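Local coordinates for protein DNA polymerase beta (Leishmania infantum, PDB 4P4M) that adds nucleotides to the primer end of DNA as a family X polymerase and probably fills gaps during base excision repair, at residues His163-Leu175 and Val219-Tyr232. Sequence-based numbering, arbitrary orientation.
Sequences HENYLREKCMEVL and VLGHFVEFLESLKY
Phe-223 fills a hole in helix 163-175 lined by Leu-167, Cys-171, Val-174 and Leu-175, the buried heart of a packing between two palm helices that run at 114° to each other. With CG anti to the backbone N (chi1 -176°), its ring reaches across so that CE1 lies 3.6 Å from Cys-171 N, while Val-174 CG1 meets its edge. A flat ring suits the hole among these four side chains. Beside it, the slim branches of Leu-167 and Leu-227 cross at about a right angle, CD2 to CD1 3.8 Å. Small Cys-171 leaves room for the ring and touches Phe-179 and Ile-181 of the central sheet. Val-174 CB closes over the face of the partly exposed Phe-226 ring, a tight CH-pi contact 3.6 Å from the centroid.

After helix 219-229 ends in a Schellman motif at Lys-231, Tyr-232 brings its ring against Tyr-166 and His-163. Tyr-166 lies over one face of it in an offset stack, centroids 4.8 Å apart and planes 26° from parallel. Tyr-232 OH meets His-163 ND1 at 2.7 Å in a nearly straight bond, with ND1 close to the plane of the phenol ring; Glu-159 takes the other imidazole nitrogen.

Toward solvent the contact is looser. The aliphatic part of Lys-170, bent at chi2, crosses Leu-230, CD to CD1 3.8 Å, while NZ pairs with Glu-169 and, at longer range, Glu-173.

Apolar packing thus supplies most of the adhesion; the buried imidazole-phenol bond probably orients His-163, whereas stacking on Tyr-166 and the surrounding packing would limit the phenol's turn.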
ATOM      1  N   HIS A 163      -0.868  -1.951  15.980  1.00 18.01           N
ATOM      2  CA  HIS A 163      -0.178  -2.485  14.792  1.00 18.56           C
ATOM      3  C   HIS A 163       1.119  -1.712  14.547  1.00 19.80           C
ATOM      4  O   HIS A 163       2.165  -2.305  14.238  1.00 19.31           O
ATOM      5  CB  HIS A 163      -1.062  -2.452  13.531  1.00 16.72           C
ATOM      6  CG  HIS A 163      -2.107  -3.535  13.484  1.00 17.28           C
ATOM      7  ND1 HIS A 163      -2.041  -4.813  13.047  1.00 19.28           N
ATOM      8  CD2 HIS A 163      -3.405  -3.342  13.908  1.00 19.46           C
ATOM      9  CE1 HIS A 163      -3.288  -5.370  13.223  1.00 18.51           C
ATOM     10  NE2 HIS A 163      -4.094  -4.459  13.743  1.00 18.94           N
ATOM     11  N   GLU A 164       1.063  -0.393  14.689  1.00 16.88           N
ATOM     12  CA  GLU A 164       2.273   0.414  14.518  1.00 19.18           C
ATOM     13  C   GLU A 164       3.392  -0.023  15.475  1.00 22.67           C
ATOM     14  O   GLU A 164       4.540  -0.220  15.061  1.00 20.85           O
ATOM     15  CB  GLU A 164       1.977   1.903  14.705  1.00 21.00           C
ATOM     16  CG  GLU A 164       3.200   2.790  14.471  1.00 23.84           C
ATOM     17  CD  GLU A 164       2.824   4.250  14.262  1.00 33.63           C
ATOM     18  OE1 GLU A 164       2.132   4.808  15.135  1.00 31.23           O
ATOM     19  OE2 GLU A 164       3.196   4.822  13.216  1.00 40.84           O
ATOM     20  N   ASN A 165       3.063  -0.153  16.757  1.00 20.65           N
ATOM     21  CA  ASN A 165       4.065  -0.528  17.756  1.00 24.38           C
ATOM     22  C   ASN A 165       4.625  -1.928  17.505  1.00 23.71           C
ATOM     23  O   ASN A 165       5.825  -2.166  17.659  1.00 20.97           O
ATOM     24  CB  ASN A 165       3.486  -0.448  19.177  1.00 27.90           C
ATOM     25  CG  ASN A 165       3.101   0.973  19.580  1.00 32.11           C
ATOM     26  OD1 ASN A 165       3.512   1.947  18.950  1.00 34.19           O
ATOM     27  ND2 ASN A 165       2.313   1.092  20.640  1.00 34.10           N
ATOM     28  N   TYR A 166       3.745  -2.850  17.116  1.00 21.44           N
ATOM     29  CA  TYR A 166       4.128  -4.235  16.855  1.00 21.97           C
ATOM     30  C   TYR A 166       5.101  -4.319  15.679  1.00 22.76           C
ATOM     31  O   TYR A 166       6.153  -4.950  15.778  1.00 22.25           O
ATOM     32  CB  TYR A 166       2.888  -5.102  16.578  1.00 22.38           C
ATOM     33  CG  TYR A 166       3.173  -6.590  16.449  1.00 22.05           C
ATOM     34  CD1 TYR A 166       3.172  -7.417  17.566  1.00 25.89           C
ATOM     35  CD2 TYR A 166       3.448  -7.162  15.212  1.00 20.97           C
ATOM     36  CE1 TYR A 166       3.435  -8.785  17.449  1.00 26.69           C
ATOM     37  CE2 TYR A 166       3.709  -8.524  15.085  1.00 18.51           C
ATOM     38  CZ  TYR A 166       3.705  -9.324  16.206  1.00 23.79           C
ATOM     39  OH  TYR A 166       3.967 -10.669  16.072  1.00 23.44           O
ATOM     40  N   LEU A 167       4.744  -3.694  14.561  1.00 19.51           N
ATOM     41  CA  LEU A 167       5.595  -3.743  13.367  1.00 20.20           C
ATOM     42  C   LEU A 167       6.953  -3.074  13.619  1.00 18.18           C
ATOM     43  O   LEU A 167       7.992  -3.569  13.155  1.00 20.30           O
ATOM     44  CB  LEU A 167       4.883  -3.109  12.161  1.00 16.79           C
ATOM     45  CG  LEU A 167       3.697  -3.924  11.602  1.00 18.31           C
ATOM     46  CD1 LEU A 167       2.836  -3.085  10.668  1.00 20.09           C
ATOM     47  CD2 LEU A 167       4.176  -5.198  10.893  1.00 18.91           C
ATOM     48  N   ARG A 168       6.950  -1.956  14.353  1.00 17.96           N
ATOM     49  CA  ARG A 168       8.207  -1.271  14.693  1.00 19.94           C
ATOM     50  C   ARG A 168       9.119  -2.144  15.563  1.00 25.20           C
ATOM     51  O   ARG A 168      10.341  -2.227  15.344  1.00 20.00           O
ATOM     52  CB  ARG A 168       7.939   0.070  15.401  1.00 21.83           C
ATOM     53  CG  ARG A 168       7.451   1.173  14.470  1.00 30.14           C
ATOM     54  CD  ARG A 168       7.368   2.526  15.185  1.00 36.93           C
ATOM     55  NE  ARG A 168       7.225   3.615  14.225  1.00 33.06           N
ATOM     56  CZ  ARG A 168       6.714   4.804  14.512  1.00 46.71           C
ATOM     57  NH1 ARG A 168       6.285   5.063  15.746  1.00 40.39           N
ATOM     58  NH2 ARG A 168       6.630   5.732  13.564  1.00 38.44           N
ATOM     59  N   GLU A 169       8.533  -2.780  16.568  1.00 20.00           N
ATOM     60  CA  GLU A 169       9.297  -3.679  17.414  1.00 22.66           C
ATOM     61  C   GLU A 169       9.881  -4.856  16.625  1.00 21.24           C
ATOM     62  O   GLU A 169      11.060  -5.175  16.780  1.00 22.03           O
ATOM     63  CB  GLU A 169       8.454  -4.190  18.590  1.00 25.47           C
ATOM     64  CG  GLU A 169       9.211  -5.173  19.469  1.00 32.29           C
ATOM     65  CD  GLU A 169       8.376  -5.711  20.618  1.00 51.78           C
ATOM     66  OE1 GLU A 169       7.758  -6.789  20.454  1.00 40.93           O
ATOM     67  OE2 GLU A 169       8.344  -5.060  21.685  1.00 53.56           O
ATOM     68  N   LYS A 170       9.066  -5.506  15.788  1.00 20.67           N
ATOM     69  CA  LYS A 170       9.536  -6.682  15.045  1.00 20.60           C
ATOM     70  C   LYS A 170      10.579  -6.279  14.004  1.00 22.07           C
ATOM     71  O   LYS A 170      11.523  -7.019  13.747  1.00 21.74           O
ATOM     72  CB  LYS A 170       8.376  -7.448  14.372  1.00 18.57           C
ATOM     73  CG  LYS A 170       7.316  -7.996  15.342  1.00 17.99           C
ATOM     74  CD  LYS A 170       7.960  -8.500  16.629  1.00 22.44           C
ATOM     75  CE  LYS A 170       6.943  -9.000  17.637  1.00 30.05           C
ATOM     76  NZ  LYS A 170       7.608  -9.189  18.972  1.00 37.29           N
ATOM     77  N   CYS A 171      10.397  -5.108  13.397  1.00 19.63           N
ATOM     78  CA  CYS A 171      11.402  -4.571  12.483  1.00 20.05           C
ATOM     79  C   CYS A 171      12.768  -4.430  13.190  1.00 23.45           C
ATOM     80  O   CYS A 171      13.796  -4.901  12.689  1.00 23.03           O
ATOM     81  CB  CYS A 171      10.928  -3.230  11.895  1.00 20.65           C
ATOM     82  SG  CYS A 171      12.098  -2.447  10.708  1.00 21.86           S
ATOM     83  N   MET A 172      12.780  -3.802  14.363  1.00 20.13           N
ATOM     84  CA  MET A 172      14.031  -3.667  15.121  1.00 23.53           C
ATOM     85  C   MET A 172      14.657  -5.026  15.450  1.00 26.71           C
ATOM     86  O   MET A 172      15.881  -5.197  15.349  1.00 22.70           O
ATOM     87  CB  MET A 172      13.814  -2.863  16.412  1.00 23.77           C
ATOM     88  CG  MET A 172      15.096  -2.603  17.225  1.00 24.95           C
ATOM     89  SD  MET A 172      16.315  -1.549  16.376  1.00 29.64           S
ATOM     90  CE  MET A 172      15.506   0.051  16.381  1.00 33.20           C
ATOM     91  N   GLU A 173      13.816  -5.987  15.838  1.00 23.86           N
ATOM     92  CA  GLU A 173      14.290  -7.311  16.247  0.50 25.47           C
ATOM     93  C   GLU A 173      14.990  -8.064  15.125  1.00 25.38           C
ATOM     94  O   GLU A 173      16.072  -8.616  15.323  1.00 26.08           O
ATOM     95  CB  GLU A 173      13.139  -8.171  16.783  0.50 22.80           C
ATOM     96  CG  GLU A 173      12.732  -7.845  18.194  0.50 25.37           C
ATOM     97  CD  GLU A 173      11.723  -8.836  18.753  0.50 29.05           C
ATOM     98  OE1 GLU A 173      11.274  -9.734  18.003  0.50 26.08           O
ATOM     99  OE2 GLU A 173      11.385  -8.718  19.949  0.50 28.41           O
ATOM    100  N   VAL A 174      14.381  -8.086  13.941  1.00 19.54           N
ATOM    101  CA  VAL A 174      14.911  -8.916  12.854  1.00 23.54           C
ATOM    102  C   VAL A 174      15.764  -8.152  11.825  1.00 27.20           C
ATOM    103  O   VAL A 174      16.680  -8.732  11.229  1.00 23.39           O
ATOM    104  CB  VAL A 174      13.786  -9.742  12.158  1.00 19.51           C
ATOM    105  CG1 VAL A 174      12.942  -8.856  11.234  1.00 17.77           C
ATOM    106  CG2 VAL A 174      14.379 -10.917  11.380  1.00 24.95           C
ATOM    107  N   LEU A 175      15.489  -6.858  11.638  1.00 22.97           N
ATOM    108  CA  LEU A 175      16.256  -6.050  10.672  1.00 23.37           C
ATOM    109  C   LEU A 175      17.279  -5.099  11.301  1.00 27.28           C
ATOM    110  O   LEU A 175      18.239  -4.686  10.636  1.00 25.11           O
ATOM    111  CB  LEU A 175      15.326  -5.257   9.739  1.00 20.27           C
ATOM    112  CG  LEU A 175      14.240  -6.036   8.995  1.00 21.18           C
ATOM    113  CD1 LEU A 175      13.438  -5.105   8.086  1.00 19.68           C
ATOM    114  CD2 LEU A 175      14.845  -7.187   8.185  1.00 21.39           C
ATOM    115  N   VAL A 219      15.201  -8.024   1.446  1.00 20.53           N
ATOM    116  CA  VAL A 219      14.825  -7.646   2.813  1.00 22.53           C
ATOM    117  C   VAL A 219      13.309  -7.682   3.086  1.00 25.09           C
ATOM    118  O   VAL A 219      12.877  -8.074   4.175  1.00 18.80           O
ATOM    119  CB  VAL A 219      15.448  -6.282   3.260  1.00 26.10           C
ATOM    120  CG1 VAL A 219      14.896  -5.134   2.438  1.00 20.62           C
ATOM    121  CG2 VAL A 219      15.185  -6.041   4.750  1.00 26.15           C
ATOM    122  N   LEU A 220      12.490  -7.281   2.117  1.00 16.59           N
ATOM    123  CA  LEU A 220      11.042  -7.312   2.365  1.00 18.14           C
ATOM    124  C   LEU A 220      10.599  -8.749   2.660  1.00 16.30           C
ATOM    125  O   LEU A 220       9.811  -9.008   3.580  1.00 18.03           O
ATOM    126  CB  LEU A 220      10.260  -6.726   1.183  1.00 17.61           C
ATOM    127  CG  LEU A 220       8.729  -6.709   1.378  1.00 20.31           C
ATOM    128  CD1 LEU A 220       8.355  -5.942   2.658  1.00 16.85           C
ATOM    129  CD2 LEU A 220       8.028  -6.111   0.158  1.00 19.85           C
ATOM    130  N   GLY A 221      11.118  -9.683   1.873  1.00 18.27           N
ATOM    131  CA  GLY A 221      10.796 -11.088   2.033  1.00 18.91           C
ATOM    132  C   GLY A 221      11.269 -11.645   3.366  1.00 26.30           C
ATOM    133  O   GLY A 221      10.585 -12.468   3.968  1.00 21.52           O
ATOM    134  N   HIS A 222      12.438 -11.203   3.829  1.00 21.35           N
ATOM    135  CA  HIS A 222      12.936 -11.610   5.142  1.00 26.53           C
ATOM    136  C   HIS A 222      12.037 -11.108   6.276  1.00 18.85           C
ATOM    137  O   HIS A 222      11.776 -11.838   7.246  1.00 20.82           O
ATOM    138  CB  HIS A 222      14.375 -11.109   5.364  1.00 26.54           C
ATOM    139  CG  HIS A 222      15.377 -11.710   4.425  1.00 40.40           C
ATOM    140  ND1 HIS A 222      15.278 -13.002   3.957  1.00 56.50           N
ATOM    141  CD2 HIS A 222      16.498 -11.190   3.870  1.00 45.34           C
ATOM    142  CE1 HIS A 222      16.298 -13.255   3.151  1.00 55.96           C
ATOM    143  NE2 HIS A 222      17.051 -12.175   3.083  1.00 45.75           N
ATOM    144  N   PHE A 223      11.584  -9.859   6.165  1.00 17.21           N
ATOM    145  CA  PHE A 223      10.689  -9.267   7.167  1.00 17.39           C
ATOM    146  C   PHE A 223       9.341 -10.004   7.184  1.00 21.24           C
ATOM    147  O   PHE A 223       8.795 -10.327   8.248  1.00 17.15           O
ATOM    148  CB  PHE A 223      10.508  -7.764   6.872  1.00 17.05           C
ATOM    149  CG  PHE A 223       9.687  -7.013   7.900  1.00 19.09           C
ATOM    150  CD1 PHE A 223       9.967  -7.118   9.258  1.00 20.86           C
ATOM    151  CD2 PHE A 223       8.661  -6.162   7.495  1.00 16.82           C
ATOM    152  CE1 PHE A 223       9.220  -6.404  10.197  1.00 19.75           C
ATOM    153  CE2 PHE A 223       7.922  -5.447   8.425  1.00 17.66           C
ATOM    154  CZ  PHE A 223       8.206  -5.563   9.776  1.00 18.06           C
ATOM    155  N   VAL A 224       8.815 -10.284   5.998  1.00 16.40           N
ATOM    156  CA  VAL A 224       7.562 -11.035   5.871  1.00 17.52           C
ATOM    157  C   VAL A 224       7.666 -12.438   6.488  1.00 17.79           C
ATOM    158  O   VAL A 224       6.782 -12.854   7.245  1.00 17.33           O
ATOM    159  CB  VAL A 224       7.096 -11.105   4.391  1.00 18.97           C
ATOM    160  CG1 VAL A 224       5.968 -12.132   4.219  1.00 17.70           C
ATOM    161  CG2 VAL A 224       6.635  -9.710   3.934  1.00 20.07           C
ATOM    162  N   GLU A 225       8.749 -13.155   6.191  1.00 17.61           N
ATOM    163  CA  GLU A 225       8.945 -14.499   6.768  1.00 20.49           C
ATOM    164  C   GLU A 225       8.970 -14.460   8.297  1.00 23.64           C
ATOM    165  O   GLU A 225       8.419 -15.349   8.966  1.00 19.85           O
ATOM    166  CB  GLU A 225      10.250 -15.127   6.264  1.00 24.24           C
ATOM    167  CG  GLU A 225      10.228 -15.504   4.795  1.00 40.95           C
ATOM    168  CD  GLU A 225      11.596 -15.939   4.285  1.00 66.90           C
ATOM    169  OE1 GLU A 225      12.615 -15.621   4.941  1.00 61.38           O
ATOM    170  OE2 GLU A 225      11.650 -16.594   3.224  1.00 80.77           O
ATOM    171  N   PHE A 226       9.614 -13.434   8.851  1.00 20.51           N
ATOM    172  CA  PHE A 226       9.687 -13.275  10.307  1.00 21.75           C
ATOM    173  C   PHE A 226       8.279 -13.093  10.903  1.00 20.30           C
ATOM    174  O   PHE A 226       7.919 -13.762  11.882  1.00 19.07           O
ATOM    175  CB  PHE A 226      10.610 -12.097  10.669  1.00 19.85           C
ATOM    176  CG  PHE A 226      10.919 -11.988  12.147  1.00 18.57           C
ATOM    177  CD1 PHE A 226      11.759 -12.910  12.763  1.00 21.02           C
ATOM    178  CD2 PHE A 226      10.394 -10.952  12.909  1.00 18.95           C
ATOM    179  CE1 PHE A 226      12.037 -12.818  14.118  1.00 25.52           C
ATOM    180  CE2 PHE A 226      10.679 -10.846  14.260  1.00 21.03           C
ATOM    181  CZ  PHE A 226      11.504 -11.780  14.863  1.00 23.62           C
ATOM    182  N   LEU A 227       7.486 -12.199  10.308  1.00 18.56           N
ATOM    183  CA  LEU A 227       6.108 -11.963  10.760  1.00 16.45           C
ATOM    184  C   LEU A 227       5.227 -13.206  10.602  1.00 18.71           C
ATOM    185  O   LEU A 227       4.310 -13.429  11.388  1.00 19.28           O
ATOM    186  CB  LEU A 227       5.484 -10.779  10.013  1.00 17.49           C
ATOM    187  CG  LEU A 227       6.156  -9.415  10.230  1.00 19.40           C
ATOM    188  CD1 LEU A 227       5.569  -8.376   9.276  1.00 17.04           C
ATOM    189  CD2 LEU A 227       6.002  -8.950  11.686  1.00 18.63           C
ATOM    190  N   GLU A 228       5.496 -14.007   9.580  1.00 17.02           N
ATOM    191  CA  GLU A 228       4.764 -15.268   9.409  1.00 18.20           C
ATOM    192  C   GLU A 228       5.113 -16.288  10.508  1.00 25.27           C
ATOM    193  O   GLU A 228       4.231 -16.997  11.005  1.00 21.62           O
ATOM    194  CB  GLU A 228       5.004 -15.836   8.000  1.00 22.08           C
ATOM    195  CG  GLU A 228       4.281 -15.020   6.914  1.00 19.78           C
ATOM    196  CD  GLU A 228       4.712 -15.365   5.500  1.00 29.84           C
ATOM    197  OE1 GLU A 228       5.772 -16.006   5.326  1.00 27.35           O
ATOM    198  OE2 GLU A 228       3.992 -14.973   4.557  1.00 26.69           O
ATOM    199  N   SER A 229       6.387 -16.349  10.896  1.00 21.61           N
ATOM    200  CA  SER A 229       6.811 -17.291  11.947  1.00 20.40           C
ATOM    201  C   SER A 229       6.190 -16.940  13.300  1.00 23.37           C
ATOM    202  O   SER A 229       5.988 -17.814  14.150  1.00 25.76           O
ATOM    203  CB  SER A 229       8.346 -17.368  12.056  1.00 23.48           C
ATOM    204  OG  SER A 229       8.905 -16.183  12.607  1.00 24.75           O
ATOM    205  N   LEU A 230       5.866 -15.663  13.485  1.00 19.48           N
ATOM    206  CA  LEU A 230       5.213 -15.189  14.708  1.00 22.21           C
ATOM    207  C   LEU A 230       3.689 -15.348  14.666  1.00 25.16           C
ATOM    208  O   LEU A 230       3.003 -15.056  15.646  1.00 22.71           O
ATOM    209  CB  LEU A 230       5.555 -13.714  14.945  1.00 19.53           C
ATOM    210  CG  LEU A 230       6.994 -13.444  15.380  1.00 20.64           C
ATOM    211  CD1 LEU A 230       7.335 -11.962  15.222  1.00 22.79           C
ATOM    212  CD2 LEU A 230       7.203 -13.912  16.809  1.00 24.92           C
ATOM    213  N   LYS A 231       3.172 -15.811  13.531  1.00 23.92           N
ATOM    214  CA  LYS A 231       1.732 -15.964  13.312  1.00 21.28           C
ATOM    215  C   LYS A 231       0.971 -14.628  13.287  1.00 23.20           C
ATOM    216  O   LYS A 231      -0.250 -14.593  13.499  1.00 23.80           O
ATOM    217  CB  LYS A 231       1.100 -16.918  14.335  1.00 19.93           C
ATOM    218  CG  LYS A 231       1.808 -18.265  14.462  1.00 29.72           C
ATOM    219  CD  LYS A 231       1.908 -18.969  13.128  1.00 43.05           C
ATOM    220  CE  LYS A 231       2.708 -20.263  13.255  1.00 69.57           C
ATOM    221  NZ  LYS A 231       2.838 -20.980  11.952  1.00 73.55           N
ATOM    222  N   TYR A 232       1.691 -13.539  13.031  1.00 19.12           N
ATOM    223  CA  TYR A 232       1.038 -12.245  12.784  1.00 18.36           C
ATOM    224  C   TYR A 232       0.485 -12.232  11.357  1.00 19.09           C
ATOM    225  O   TYR A 232      -0.726 -12.111  11.163  1.00 20.75           O
ATOM    226  CB  TYR A 232       2.018 -11.083  13.005  1.00 19.27           C
ATOM    227  CG  TYR A 232       1.464  -9.710  12.633  1.00 17.60           C
ATOM    228  CD1 TYR A 232       0.604  -9.026  13.489  1.00 17.61           C
ATOM    229  CD2 TYR A 232       1.822  -9.098  11.437  1.00 17.74           C
ATOM    230  CE1 TYR A 232       0.094  -7.742  13.153  1.00 19.75           C
ATOM    231  CE2 TYR A 232       1.315  -7.830  11.082  1.00 20.17           C
ATOM    232  CZ  TYR A 232       0.460  -7.162  11.943  1.00 19.71           C
ATOM    233  OH  TYR A 232      -0.012  -5.913  11.585  1.00 18.83           O
TER
HETATM  234  O   HOH W   1       3.081 -12.372  17.736  1.00 42.33           O